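Epoxide hydrolase (Aspergillus niger, PDB 3G02) probably hydrolyses epoxides to diols, as an alpha/beta-hydrolase-fold enzyme, here an enantioselective variant generated by directed evolution. Local coordinates at residues S261-G264 and H265-S268; L102-R106 and E107-P111; V351-P354 and R355-A359; S48-D52 and G53-I57; V22-D26 and E27-D31. The protein carries 9 engineered substitutions. All coordinates share one frame; numbering follows the deposited sequence.

Contact 1 of 5, residues S261-G264 and H265-S268; sequences STIG and HVLS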
loop_
_atom_site.group_PDB
_atom_site.type_symbol
_atom_site.label_atom_id
_atom_site.label_comp_id
_atom_site.label_asym_id
_atom_site.label_seq_id
_atom_site.Cartn_x
_atom_site.Cartn_y
_atom_site.Cartn_z
ATOM N N SER A 261 5.538 -8.963 2.802
ATOM C CA SER A 261 6.013 -9.015 4.182
ATOM C C SER A 261 5.761 -7.703 4.935
ATOM O O SER A 261 5.262 -7.711 6.061
ATOM C CB SER A 261 7.488 -9.405 4.255
ATOM O OG SER A 261 7.850 -9.573 5.612
ATOM N N THR A 262 6.092 -6.579 4.301
ATOM C CA THR A 262 5.873 -5.273 4.910
ATOM C C THR A 262 4.392 -5.034 5.197
ATOM O O THR A 262 4.013 -4.747 6.330
ATOM C CB THR A 262 6.441 -4.146 4.035
ATOM O OG1 THR A 262 7.853 -4.328 3.923
ATOM C CG2 THR A 262 6.160 -2.779 4.646
ATOM N N ILE A 263 3.547 -5.177 4.182
ATOM C CA ILE A 263 2.131 -4.885 4.386
ATOM C C ILE A 263 1.489 -5.890 5.357
ATOM O O ILE A 263 0.620 -5.517 6.140
ATOM C CB ILE A 263 1.354 -4.706 3.043
ATOM C CG1 ILE A 263 -0.064 -4.158 3.282
ATOM C CG2 ILE A 263 1.325 -5.997 2.229
ATOM C CD1 ILE A 263 -0.125 -2.796 3.985
ATOM N N GLY A 264 1.953 -7.139 5.331
ATOM C CA GLY A 264 1.503 -8.139 6.299
ATOM C C GLY A 264 1.760 -7.695 7.726
ATOM O O GLY A 264 0.887 -7.805 8.584
ATOM N N HIS A 265 2.957 -7.172 7.981
ATOM C CA HIS A 265 3.293 -6.667 9.312
ATOM C C HIS A 265 2.509 -5.409 9.667
ATOM O O HIS A 265 2.017 -5.277 10.786
ATOM C CB HIS A 265 4.793 -6.418 9.432
ATOM C CG HIS A 265 5.589 -7.662 9.668
ATOM N ND1 HIS A 265 5.550 -8.351 10.860
ATOM C CD2 HIS A 265 6.443 -8.342 8.868
ATOM C CE1 HIS A 265 6.347 -9.402 10.786
ATOM N NE2 HIS A 265 6.899 -9.420 9.587
ATOM N N VAL A 266 2.389 -4.497 8.704
ATOM C CA VAL A 266 1.621 -3.268 8.889
ATOM C C VAL A 266 0.177 -3.552 9.355
ATOM O O VAL A 266 -0.285 -3.000 10.354
ATOM C CB VAL A 266 1.645 -2.400 7.598
ATOM C CG1 VAL A 266 0.592 -1.298 7.635
ATOM C CG2 VAL A 266 3.028 -1.807 7.393
ATOM N N LEU A 267 -0.533 -4.417 8.638
ATOM C CA LEU A 267 -1.938 -4.682 8.969
ATOM C C LEU A 267 -2.139 -5.614 10.163
ATOM O O LEU A 267 -3.213 -5.617 10.779
ATOM C CB LEU A 267 -2.695 -5.204 7.746
ATOM C CG LEU A 267 -2.657 -4.297 6.514
ATOM C CD1 LEU A 267 -3.603 -4.855 5.501
ATOM C CD2 LEU A 267 -3.008 -2.844 6.831
ATOM N N SER A 268 -1.108 -6.387 10.497
ATOM C CA SER A 268 -1.145 -7.233 11.688
ATOM C C SER A 268 -0.947 -6.439 12.971
ATOM O O SER A 268 -1.302 -6.921 14.050
ATOM C CB SER A 268 -0.072 -8.311 11.600
ATOM O OG SER A 268 -0.349 -9.211 10.542
#
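Gly264 O is gripped twice by Ser268: the hydroxyl OG of Ser268 donates to Gly264 O at 2.7 Å, and the backbone N of Ser268 donates to the same oxygen at 3.1 Å. The two donors come from opposite faces of the carbonyl plane, and the hydrogen bond from N is bent, its N-H...O angle 140°. Ser268 OG sits beside its own backbone N (chi1 -66°), which turns the hydroxyl back toward the preceding turn. The same i to i+4 pattern runs through the rest of this segment, with straighter bonds: Val266 N to Thr262 O (2.9 Å) and Leu267 N to Ile263 O. Ile263 CG1 is anti to the backbone N (chi1 -170°), and this branch sets CD1 against both Leu267 CG (3.9 Å) and Val266 CG1 (4.0 Å). The imidazole of His265 leans obliquely past the previous turn, its CD2 3.1 Å from Ser261 O, and its NE2 makes a weak hydrogen bond to Ser59 OG of the second subunit. Further out, Trp277 of helix 271-284 and Phe308 of helix 307-311 cover the Ile263 and Leu267 side chains, and the side chain of Ile263 is about 8 Å from that of Tyr315, a predicted proton donor. The second subunit meets the polar flank: Ser261 OG bonds to its Ile57 O, Thr262 OG1 to its Glu280 and Ile57 N, and Val266 packs against its own counterpart. Ile263 and Leu267 thus face their own chain, Ser261, Thr262 and Val266 the dimer interface, and the pair of hydrogen bonds to Gly264 O satisfies the Ser268 hydroxyl within the last turn.

Contact 2 of 5, residues L102-R106 and E107-P111; sequences LFSER and EDAVP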
loop_
_atom_site.group_PDB
_atom_site.type_symbol
_atom_site.label_atom_id
_atom_site.label_comp_id
_atom_site.label_asym_id
_atom_site.label_seq_id
_atom_site.Cartn_x
_atom_site.Cartn_y
_atom_site.Cartn_z
ATOM N N LEU A 102 -22.376 -28.428 2.255
ATOM C CA LEU A 102 -23.652 -29.125 2.309
ATOM C C LEU A 102 -23.500 -30.349 1.427
ATOM O O LEU A 102 -23.347 -30.230 0.212
ATOM C CB LEU A 102 -24.805 -28.255 1.802
ATOM C CG LEU A 102 -25.231 -27.040 2.630
ATOM C CD1 LEU A 102 -26.363 -26.325 1.903
ATOM C CD2 LEU A 102 -25.661 -27.409 4.044
ATOM N N PHE A 103 -23.508 -31.524 2.054
ATOM C CA PHE A 103 -23.430 -32.777 1.319
ATOM C C PHE A 103 -24.810 -33.373 1.099
ATOM O O PHE A 103 -25.615 -33.466 2.025
ATOM C CB PHE A 103 -22.547 -33.790 2.050
ATOM C CG PHE A 103 -21.089 -33.426 2.068
ATOM C CD1 PHE A 103 -20.349 -33.398 0.890
ATOM C CD2 PHE A 103 -20.458 -33.125 3.267
ATOM C CE1 PHE A 103 -18.996 -33.061 0.907
ATOM C CE2 PHE A 103 -19.105 -32.791 3.296
ATOM C CZ PHE A 103 -18.376 -32.763 2.116
ATOM N N SER A 104 -25.070 -33.766 -0.140
ATOM C CA SER A 104 -26.297 -34.470 -0.471
ATOM C C SER A 104 -26.194 -35.935 -0.057
ATOM O O SER A 104 -25.093 -36.484 0.049
ATOM C CB SER A 104 -26.564 -34.367 -1.967
ATOM O OG SER A 104 -27.755 -35.052 -2.322
ATOM N N GLU A 105 -27.345 -36.553 0.192
ATOM C CA GLU A 105 -27.412 -37.996 0.423
ATOM C C GLU A 105 -27.669 -38.734 -0.895
ATOM O O GLU A 105 -27.689 -39.967 -0.929
ATOM C CB GLU A 105 -28.489 -38.337 1.457
ATOM C CG GLU A 105 -28.089 -38.052 2.904
ATOM C CD GLU A 105 -29.241 -38.205 3.888
ATOM O OE1 GLU A 105 -30.248 -38.869 3.551
ATOM O OE2 GLU A 105 -29.139 -37.663 5.010
ATOM N N ARG A 106 -27.858 -37.972 -1.973
ATOM C CA ARG A 106 -28.064 -38.535 -3.306
ATOM C C ARG A 106 -26.754 -39.006 -3.924
ATOM O O ARG A 106 -25.736 -38.311 -3.854
ATOM C CB ARG A 106 -28.731 -37.522 -4.242
ATOM C CG ARG A 106 -30.152 -37.148 -3.866
ATOM C CD ARG A 106 -31.092 -37.248 -5.066
ATOM N NE ARG A 106 -30.857 -36.219 -6.078
ATOM C CZ ARG A 106 -31.378 -36.236 -7.304
ATOM N NH1 ARG A 106 -32.165 -37.237 -7.690
ATOM N NH2 ARG A 106 -31.108 -35.253 -8.154
ATOM N N GLU A 107 -26.788 -40.185 -4.542
ATOM C CA GLU A 107 -25.615 -40.736 -5.215
ATOM C C GLU A 107 -25.338 -40.046 -6.558
ATOM O O GLU A 107 -24.209 -40.071 -7.054
ATOM C CB GLU A 107 -25.766 -42.253 -5.398
ATOM C CG GLU A 107 -24.456 -43.008 -5.651
ATOM C CD GLU A 107 -23.483 -42.964 -4.474
ATOM O OE1 GLU A 107 -22.259 -42.954 -4.725
ATOM O OE2 GLU A 107 -23.932 -42.941 -3.303
ATOM N N ASP A 108 -26.364 -39.421 -7.133
ATOM C CA ASP A 108 -26.228 -38.721 -8.416
ATOM C C ASP A 108 -25.919 -37.222 -8.270
ATOM O O ASP A 108 -25.902 -36.489 -9.265
ATOM C CB ASP A 108 -27.473 -38.938 -9.294
ATOM C CG ASP A 108 -28.740 -38.334 -8.696
ATOM O OD1 ASP A 108 -29.709 -38.132 -9.459
ATOM O OD2 ASP A 108 -28.778 -38.062 -7.476
ATOM N N ALA A 109 -25.663 -36.786 -7.036
ATOM C CA ALA A 109 -25.435 -35.366 -6.734
ATOM C C ALA A 109 -24.190 -34.821 -7.424
ATOM O O ALA A 109 -23.139 -35.464 -7.417
ATOM C CB ALA A 109 -25.351 -35.148 -5.236
ATOM N N VAL A 110 -24.319 -33.636 -8.017
ATOM C CA VAL A 110 -23.209 -32.992 -8.720
ATOM C C VAL A 110 -22.268 -32.317 -7.716
ATOM O O VAL A 110 -22.692 -31.442 -6.961
ATOM C CB VAL A 110 -23.700 -31.933 -9.742
ATOM C CG1 VAL A 110 -22.528 -31.393 -10.558
ATOM C CG2 VAL A 110 -24.772 -32.510 -10.660
ATOM N N PRO A 111 -20.985 -32.725 -7.696
ATOM C CA PRO A 111 -20.028 -32.068 -6.802
ATOM C C PRO A 111 -19.599 -30.695 -7.314
ATOM O O PRO A 111 -19.156 -30.566 -8.455
ATOM C CB PRO A 111 -18.826 -33.018 -6.811
ATOM C CG PRO A 111 -19.305 -34.279 -7.528
ATOM C CD PRO A 111 -20.353 -33.815 -8.461
#
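A type I beta turn from Arg106 to Ala109, preceded by an ST turn at Ser104, forms the connection between strands 95-102 and 110-115 of the alpha/beta hydrolase sheet, and across it Arg106 meets Asp108 while Ser104 meets Ala109. In the ST turn Ser104 OG accepts from the backbone N of Arg106 at 2.9 Å, with the N-H pointing well at it (160°). The hydroxyl is anti to the backbone N (chi1 180°), an orientation that turns it toward the amide of Arg106. Its outward partner is Leu141 O, so the ST turn is tied to the segment leading into strand 143-148. On the inner side of the bend, the methyl CB of Ala109 packs at 3.6 Å from Ser104 CB and at 3.5 Å from the carbonyl oxygen Arg106 O. His144 of strand 143-148 touches both Ser104 and Ala109 and covers this small apolar contact.

The charged pair lies on the outer, exposed side. The Arg106 chain bends at chi2 and chi3 and folds its guanidinium back over the carboxylate of Asp108. The two planes stand nearly perpendicular, 83° apart, and OD2 lies over one guanidinium face, offset toward the rim, instead of at its N-H edge. The attraction is therefore between charges alone, a salt bridge in which no N-H is aimed at the oxygen. Such a pair probably constrains direction less than an edge-on one would. Asp108 OD2 rests 3.1 Å from Arg106 NE, while the other oxygen, OD1, comes within 3.2 Å of Arg106 NH1.

Contact 3 of 5, residues V351-P354 and R355-A359; sequences VPVP and RSWIA. Engineered in segment 351-354: Val351 (natural residue Cys).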
loop_
_atom_site.group_PDB
_atom_site.type_symbol
_atom_site.label_atom_id
_atom_site.label_comp_id
_atom_site.label_asym_id
_atom_site.label_seq_id
_atom_site.Cartn_x
_atom_site.Cartn_y
_atom_site.Cartn_z
ATOM N N VAL A 351 -13.516 -5.227 -12.709
ATOM C CA VAL A 351 -12.925 -5.198 -14.040
ATOM C C VAL A 351 -13.922 -5.808 -15.030
ATOM O O VAL A 351 -13.721 -6.920 -15.528
ATOM C CB VAL A 351 -11.542 -5.901 -14.052
ATOM C CG1 VAL A 351 -10.501 -5.023 -13.364
ATOM C CG2 VAL A 351 -11.601 -7.262 -13.359
ATOM N N PRO A 352 -15.021 -5.077 -15.299
ATOM C CA PRO A 352 -16.162 -5.647 -16.015
ATOM C C PRO A 352 -15.953 -5.760 -17.525
ATOM O O PRO A 352 -16.546 -5.008 -18.307
ATOM C CB PRO A 352 -17.318 -4.706 -15.653
ATOM C CG PRO A 352 -16.680 -3.414 -15.278
ATOM C CD PRO A 352 -15.241 -3.666 -14.928
ATOM N N VAL A 353 -15.110 -6.717 -17.909
ATOM C CA VAL A 353 -14.840 -7.033 -19.310
ATOM C C VAL A 353 -16.083 -7.662 -19.949
ATOM O O VAL A 353 -16.840 -8.359 -19.269
ATOM C CB VAL A 353 -13.594 -7.958 -19.475
ATOM C CG1 VAL A 353 -12.325 -7.205 -19.117
ATOM C CG2 VAL A 353 -13.717 -9.227 -18.638
ATOM N N PRO A 354 -16.310 -7.394 -21.250
ATOM C CA PRO A 354 -17.540 -7.828 -21.912
ATOM C C PRO A 354 -17.530 -9.299 -22.331
ATOM O O PRO A 354 -16.472 -9.933 -22.363
ATOM C CB PRO A 354 -17.584 -6.936 -23.153
ATOM C CG PRO A 354 -16.159 -6.723 -23.492
ATOM C CD PRO A 354 -15.428 -6.652 -22.172
ATOM N N ARG A 355 -18.711 -9.812 -22.673
ATOM C CA ARG A 355 -18.883 -11.184 -23.144
ATOM C C ARG A 355 -17.922 -11.564 -24.278
ATOM O O ARG A 355 -17.307 -12.628 -24.234
ATOM C CB ARG A 355 -20.336 -11.419 -23.580
ATOM C CG ARG A 355 -20.607 -12.829 -24.079
ATOM C CD ARG A 355 -22.067 -13.047 -24.438
ATOM N NE ARG A 355 -22.291 -14.423 -24.880
ATOM C CZ ARG A 355 -23.472 -15.035 -24.894
ATOM N NH1 ARG A 355 -24.565 -14.404 -24.485
ATOM N NH2 ARG A 355 -23.557 -16.291 -25.316
ATOM N N SER A 356 -17.794 -10.692 -25.279
ATOM C CA SER A 356 -16.961 -10.979 -26.454
ATOM C C SER A 356 -15.469 -11.113 -26.125
ATOM O O SER A 356 -14.714 -11.724 -26.883
ATOM C CB SER A 356 -17.175 -9.923 -27.540
ATOM O OG SER A 356 -16.755 -8.647 -27.101
ATOM N N TRP A 357 -15.051 -10.534 -25.001
ATOM C CA TRP A 357 -13.678 -10.682 -24.530
ATOM C C TRP A 357 -13.537 -11.978 -23.741
ATOM O O TRP A 357 -12.608 -12.747 -23.964
ATOM C CB TRP A 357 -13.279 -9.491 -23.662
ATOM C CG TRP A 357 -12.919 -8.246 -24.425
ATOM C CD1 TRP A 357 -13.248 -7.938 -25.719
ATOM C CD2 TRP A 357 -12.191 -7.124 -23.920
ATOM N NE1 TRP A 357 -12.750 -6.699 -26.053
ATOM C CE2 TRP A 357 -12.097 -6.178 -24.965
ATOM C CE3 TRP A 357 -11.589 -6.831 -22.685
ATOM C CZ2 TRP A 357 -11.432 -4.956 -24.814
ATOM C CZ3 TRP A 357 -10.929 -5.616 -22.535
ATOM C CH2 TRP A 357 -10.858 -4.693 -23.595
ATOM N N ILE A 358 -14.476 -12.216 -22.827
ATOM C CA ILE A 358 -14.491 -13.437 -22.021
ATOM C C ILE A 358 -14.564 -14.689 -22.909
ATOM O O ILE A 358 -13.931 -15.706 -22.621
ATOM C CB ILE A 358 -15.650 -13.405 -20.992
ATOM C CG1 ILE A 358 -15.452 -12.233 -20.024
ATOM C CG2 ILE A 358 -15.756 -14.727 -20.231
ATOM C CD1 ILE A 358 -16.707 -11.790 -19.312
ATOM N N ALA A 359 -15.318 -14.584 -24.003
ATOM C CA ALA A 359 -15.480 -15.680 -24.961
ATOM C C ALA A 359 -14.168 -16.138 -25.609
ATOM O O ALA A 359 -14.058 -17.287 -26.044
ATOM C CB ALA A 359 -16.495 -15.297 -26.028
#
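The start of the short helix 355-358, which precedes strand 362-369 of the alpha/beta hydrolase sheet, is built on Pro354 at the N-cap position, and the Pro354 ring rests on the indole of Trp357. Pro354 CG stands over one face of the indole in a CH-pi contact, 3.9 Å from the centroid of the five-membered ring and 18° off its normal. Pro354 CD covers the same ring nearer its rim, with CD 3.7 Å from Trp357 CD2. Trp357 CG lies beside the backbone N (chi1 -79°), which swings the indole back beneath the proline. Val353 adds a second apolar neighbour: its CG1 crosses to Trp357 CE3 at 3.7 Å, while its other methyl, CG2, packs at 3.7 Å on Ile358 CG1. The polar end of the indole, NE1, is hydrogen-bonded to Pro226 O, and Ile239 of helix 233-248 also touches the ring; Ile358 instead reaches Phe341 and Phe343 of strand 340-345. The carbonyl of Pro354 takes two amides of the first turn. Ile358 N approaches at 3.1 Å with a nearly straight N-H (172°), whereas Trp357 N, also 3.1 Å from Pro354 O, sits well above the carbonyl plane.

Contact 4 of 5, residues S48-D52 and G53-I57; sequences SLQAD and GRFGI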
loop_
_atom_site.group_PDB
_atom_site.type_symbol
_atom_site.label_atom_id
_atom_site.label_comp_id
_atom_site.label_asym_id
_atom_site.label_seq_id
_atom_site.Cartn_x
_atom_site.Cartn_y
_atom_site.Cartn_z
ATOM N N SER A 48 -9.088 12.929 4.142
ATOM C CA SER A 48 -9.966 12.135 5.003
ATOM C C SER A 48 -11.307 12.817 5.266
ATOM O O SER A 48 -12.207 12.218 5.850
ATOM C CB SER A 48 -9.276 11.774 6.322
ATOM O OG SER A 48 -9.270 12.872 7.221
ATOM N N LEU A 49 -11.422 14.068 4.832
ATOM C CA LEU A 49 -12.661 14.829 4.983
ATOM C C LEU A 49 -13.479 14.887 3.699
ATOM O O LEU A 49 -14.492 15.582 3.639
ATOM C CB LEU A 49 -12.352 16.239 5.488
ATOM C CG LEU A 49 -11.773 16.320 6.906
ATOM C CD1 LEU A 49 -11.251 17.721 7.212
ATOM C CD2 LEU A 49 -12.781 15.858 7.964
ATOM N N GLN A 50 -13.042 14.158 2.676
ATOM C CA GLN A 50 -13.775 14.081 1.416
ATOM C C GLN A 50 -14.935 13.097 1.524
ATOM O O GLN A 50 -14.724 11.889 1.653
ATOM C CB GLN A 50 -12.836 13.691 0.264
ATOM C CG GLN A 50 -11.715 14.693 0.007
ATOM C CD GLN A 50 -12.222 16.118 -0.108
ATOM O OE1 GLN A 50 -12.963 16.453 -1.032
ATOM N NE2 GLN A 50 -11.839 16.962 0.846
ATOM N N ALA A 51 -16.158 13.622 1.451
ATOM C CA ALA A 51 -17.368 12.805 1.591
ATOM C C ALA A 51 -17.474 11.689 0.553
ATOM O O ALA A 51 -18.015 10.618 0.845
ATOM C CB ALA A 51 -18.613 13.684 1.556
ATOM N N ASP A 52 -16.956 11.935 -0.651
ATOM C CA ASP A 52 -17.029 10.945 -1.723
ATOM C C ASP A 52 -16.026 9.795 -1.560
ATOM O O ASP A 52 -16.076 8.805 -2.299
ATOM C CB ASP A 52 -16.938 11.604 -3.116
ATOM C CG ASP A 52 -15.571 12.225 -3.418
ATOM O OD1 ASP A 52 -14.602 12.049 -2.646
ATOM O OD2 ASP A 52 -15.463 12.891 -4.472
ATOM N N GLY A 53 -15.129 9.935 -0.584
ATOM C CA GLY A 53 -14.152 8.893 -0.265
ATOM C C GLY A 53 -13.179 8.551 -1.382
ATOM O O GLY A 53 -12.649 7.441 -1.428
ATOM N N ARG A 54 -12.931 9.500 -2.285
ATOM C CA ARG A 54 -12.077 9.239 -3.445
ATOM C C ARG A 54 -10.614 8.966 -3.075
ATOM O O ARG A 54 -9.866 8.389 -3.872
ATOM C CB ARG A 54 -12.181 10.365 -4.476
ATOM C CG ARG A 54 -11.523 11.671 -4.077
ATOM C CD ARG A 54 -11.871 12.748 -5.084
ATOM N NE ARG A 54 -11.284 14.039 -4.742
ATOM C CZ ARG A 54 -11.807 14.894 -3.867
ATOM N NH1 ARG A 54 -12.935 14.596 -3.227
ATOM N NH2 ARG A 54 -11.194 16.048 -3.628
ATOM N N PHE A 55 -10.219 9.379 -1.871
ATOM C CA PHE A 55 -8.874 9.103 -1.367
ATOM C C PHE A 55 -8.845 7.943 -0.370
ATOM O O PHE A 55 -7.827 7.704 0.279
ATOM C CB PHE A 55 -8.265 10.359 -0.736
ATOM C CG PHE A 55 -8.129 11.519 -1.692
ATOM C CD1 PHE A 55 -7.359 11.401 -2.850
ATOM C CD2 PHE A 55 -8.763 12.733 -1.429
ATOM C CE1 PHE A 55 -7.228 12.468 -3.731
ATOM C CE2 PHE A 55 -8.630 13.815 -2.300
ATOM C CZ PHE A 55 -7.862 13.683 -3.451
ATOM N N GLY A 56 -9.955 7.219 -0.265
ATOM C CA GLY A 56 -10.056 6.095 0.654
ATOM C C GLY A 56 -10.968 6.425 1.819
ATOM O O GLY A 56 -11.750 7.381 1.752
ATOM N N ILE A 57 -10.863 5.644 2.892
ATOM C CA ILE A 57 -11.805 5.750 4.008
ATOM C C ILE A 57 -11.764 7.126 4.671
ATOM O O ILE A 57 -10.705 7.728 4.827
ATOM C CB ILE A 57 -11.580 4.659 5.074
ATOM C CG1 ILE A 57 -10.143 4.716 5.610
ATOM C CG2 ILE A 57 -11.893 3.272 4.501
ATOM C CD1 ILE A 57 -10.052 4.582 7.092
#
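Two type I turns, Gln50 to Gly53 and Gly53 to Gly56, share Gly53, whose phi is positive (62°). Gly53 N donates to Gln50 O at 3.0 Å, and Gly56 N to Gly53 O at 2.9 Å. Asp52 and Gln50 converge on Arg54. Asp52 CG lies between its backbone N and carbonyl carbon (chi1 68°), which folds OD1 forward to the amide of Arg54. Asp52 OD1 takes two donors from opposite faces of its carboxylate plane: the backbone N of Arg54 and, in a salt bridge, Arg54 NH1, each at 3.1 Å. NH1 meets OD1 on the syn side, with the oxygen close to the guanidinium plane. Arg54 NH1 also donates to Gln50 OE1 at 2.9 Å, and the amide stands almost perpendicular to the guanidinium. These turns belong to the loop between helices 26-38 and 59-71 in the epoxide hydrolase N-terminal region, where Ile57 packs on Leu283 of helix 271-284. Gln50 NE2 is held by Tyr46 O. Phe55 runs alongside Gln50, whose CG lies at the ring edge, 3.8 Å from Phe55 CD2. Arg54 CG lies over the centre of one Phe55 face, and Arg316 of the second subunit makes a cation-pi contact with the ring.

Contact 5 of 5, residues V22-D26 and E27-D31; sequences VSIPD and EQLDD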
loop_
_atom_site.group_PDB
_atom_site.type_symbol
_atom_site.label_atom_id
_atom_site.label_comp_id
_atom_site.label_asym_id
_atom_site.label_seq_id
_atom_site.Cartn_x
_atom_site.Cartn_y
_atom_site.Cartn_z
ATOM N N VAL A 22 -15.949 -23.308 15.262
ATOM C CA VAL A 22 -15.294 -22.044 15.587
ATOM C C VAL A 22 -15.541 -21.730 17.060
ATOM O O VAL A 22 -16.687 -21.649 17.504
ATOM C CB VAL A 22 -15.787 -20.884 14.689
ATOM C CG1 VAL A 22 -15.033 -19.594 15.022
ATOM C CG2 VAL A 22 -15.627 -21.236 13.208
ATOM N N SER A 23 -14.455 -21.575 17.812
ATOM C CA SER A 23 -14.525 -21.312 19.241
ATOM C C SER A 23 -13.355 -20.434 19.654
ATOM O O SER A 23 -12.365 -20.912 20.216
ATOM C CB SER A 23 -14.530 -22.628 20.031
ATOM O OG SER A 23 -14.741 -22.388 21.410
ATOM N N ILE A 24 -13.473 -19.144 19.349
ATOM C CA ILE A 24 -12.435 -18.172 19.671
ATOM C C ILE A 24 -12.417 -17.941 21.183
ATOM O O ILE A 24 -13.442 -17.581 21.764
ATOM C CB ILE A 24 -12.651 -16.825 18.918
ATOM C CG1 ILE A 24 -12.733 -17.035 17.393
ATOM C CG2 ILE A 24 -11.569 -15.804 19.291
ATOM C CD1 ILE A 24 -11.487 -17.639 16.744
ATOM N N PRO A 25 -11.256 -18.171 21.827
ATOM C CA PRO A 25 -11.150 -17.952 23.267
ATOM C C PRO A 25 -11.511 -16.525 23.673
ATOM O O PRO A 25 -11.209 -15.576 22.942
ATOM C CB PRO A 25 -9.669 -18.227 23.554
ATOM C CG PRO A 25 -9.232 -19.133 22.457
ATOM C CD PRO A 25 -9.990 -18.663 21.253
ATOM N N ASP A 26 -12.154 -16.386 24.833
ATOM C CA ASP A 26 -12.532 -15.081 25.378
ATOM C C ASP A 26 -11.341 -14.129 25.458
ATOM O O ASP A 26 -11.474 -12.938 25.168
ATOM C CB ASP A 26 -13.163 -15.230 26.767
ATOM C CG ASP A 26 -14.599 -15.719 26.714
ATOM O OD1 ASP A 26 -15.362 -15.274 25.827
ATOM O OD2 ASP A 26 -14.974 -16.541 27.580
ATOM N N GLU A 27 -10.184 -14.669 25.847
ATOM C CA GLU A 27 -8.943 -13.901 25.968
ATOM C C GLU A 27 -8.559 -13.224 24.648
ATOM O O GLU A 27 -8.058 -12.101 24.648
ATOM C CB GLU A 27 -7.798 -14.797 26.458
ATOM C CG GLU A 27 -6.718 -14.057 27.238
ATOM C CD GLU A 27 -5.457 -14.882 27.462
ATOM O OE1 GLU A 27 -5.554 -16.000 28.013
ATOM O OE2 GLU A 27 -4.363 -14.399 27.094
ATOM N N GLN A 28 -8.810 -13.908 23.532
ATOM C CA GLN A 28 -8.503 -13.366 22.206
ATOM C C GLN A 28 -9.470 -12.256 21.806
ATOM O O GLN A 28 -9.072 -11.276 21.175
ATOM C CB GLN A 28 -8.475 -14.479 21.157
ATOM C CG GLN A 28 -7.244 -15.377 21.273
ATOM C CD GLN A 28 -7.246 -16.535 20.292
ATOM O OE1 GLN A 28 -7.831 -16.452 19.209
ATOM N NE2 GLN A 28 -6.582 -17.626 20.669
ATOM N N LEU A 29 -10.736 -12.410 22.187
ATOM C CA LEU A 29 -11.739 -11.375 21.964
ATOM C C LEU A 29 -11.460 -10.149 22.823
ATOM O O LEU A 29 -11.617 -9.014 22.364
ATOM C CB LEU A 29 -13.148 -11.915 22.227
ATOM C CG LEU A 29 -13.656 -13.022 21.297
ATOM C CD1 LEU A 29 -15.066 -13.440 21.678
ATOM C CD2 LEU A 29 -13.608 -12.580 19.834
ATOM N N ASP A 30 -11.048 -10.384 24.071
ATOM C CA ASP A 30 -10.624 -9.312 24.967
ATOM C C ASP A 30 -9.420 -8.579 24.387
ATOM O O ASP A 30 -9.373 -7.348 24.414
ATOM C CB ASP A 30 -10.268 -9.863 26.352
ATOM C CG ASP A 30 -11.456 -10.476 27.075
ATOM O OD1 ASP A 30 -12.620 -10.200 26.698
ATOM O OD2 ASP A 30 -11.213 -11.244 28.030
ATOM N N ASP A 31 -8.461 -9.344 23.866
ATOM C CA ASP A 31 -7.252 -8.781 23.266
ATOM C C ASP A 31 -7.617 -7.882 22.089
ATOM O O ASP A 31 -7.095 -6.775 21.963
ATOM C CB ASP A 31 -6.294 -9.889 22.815
ATOM C CG ASP A 31 -4.853 -9.408 22.694
ATOM O OD1 ASP A 31 -4.396 -8.661 23.586
ATOM O OD2 ASP A 31 -4.168 -9.790 21.720
HETATM O O HOH W 1 -14.885 -11.992 25.618
#
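Pro25 CG and CD, from the proline at the N-cap position of helix 26-38, lie over one face of the Gln28 amide, with Ile24 CG2 on the same side by OE1. Gln28 NE2 is 3.5 Å from Pro25 CG, Gln28 CD 3.6 Å from Pro25 CD and Gln28 OE1 3.8 Å from Ile24 CG2. The extended chain, with CG beside the backbone N (chi1 -73°), carries the Gln28 amide back to the residues before the helix. The Ile24 CG2 methyl also packs on Leu29 CD2 at 3.9 Å, and both residues touch Trp75 of helix 75-82 and Leu304 of helix 292-304. Backbone bonds open the helix: Pro25 O accepts from Leu29 N in its carbonyl plane and from Gln28 N well above it, and Asp30 N donates to Asp26 O at 2.8 Å. On the solvent side a water donates to Asp30 OD1 (3.1 Å) and, weakly, to Asp26 OD1, which is paired in a salt bridge with Arg76. Asp26 OD1 and Asp30 OD1 stay 5.8 Å apart, and their like charges probably oppose each other, but Arg76 and the helix N-terminus would favour a negative Asp26, and the water may ease the repulsion.

In the fold
Contacts 1 and 3 are buried, contacts 2 and 4 partly so, and contact 5 lies at the surface. Contacts 1 and 4 lie about 10 Å apart at their nearest atoms within one chain, and both serve the dimer, since the two meet across its interface. Contacts 3 and 5 are both helix starts with proline at the N-cap position, on opposite sides of the chain's centre, yet one proline faces an indole and the other an exposed amide. Arginine-carboxylate pairs mark the turns of contacts 2 and 4, face-on with charges alone in the first and edge-on with directed N-H groups in the second.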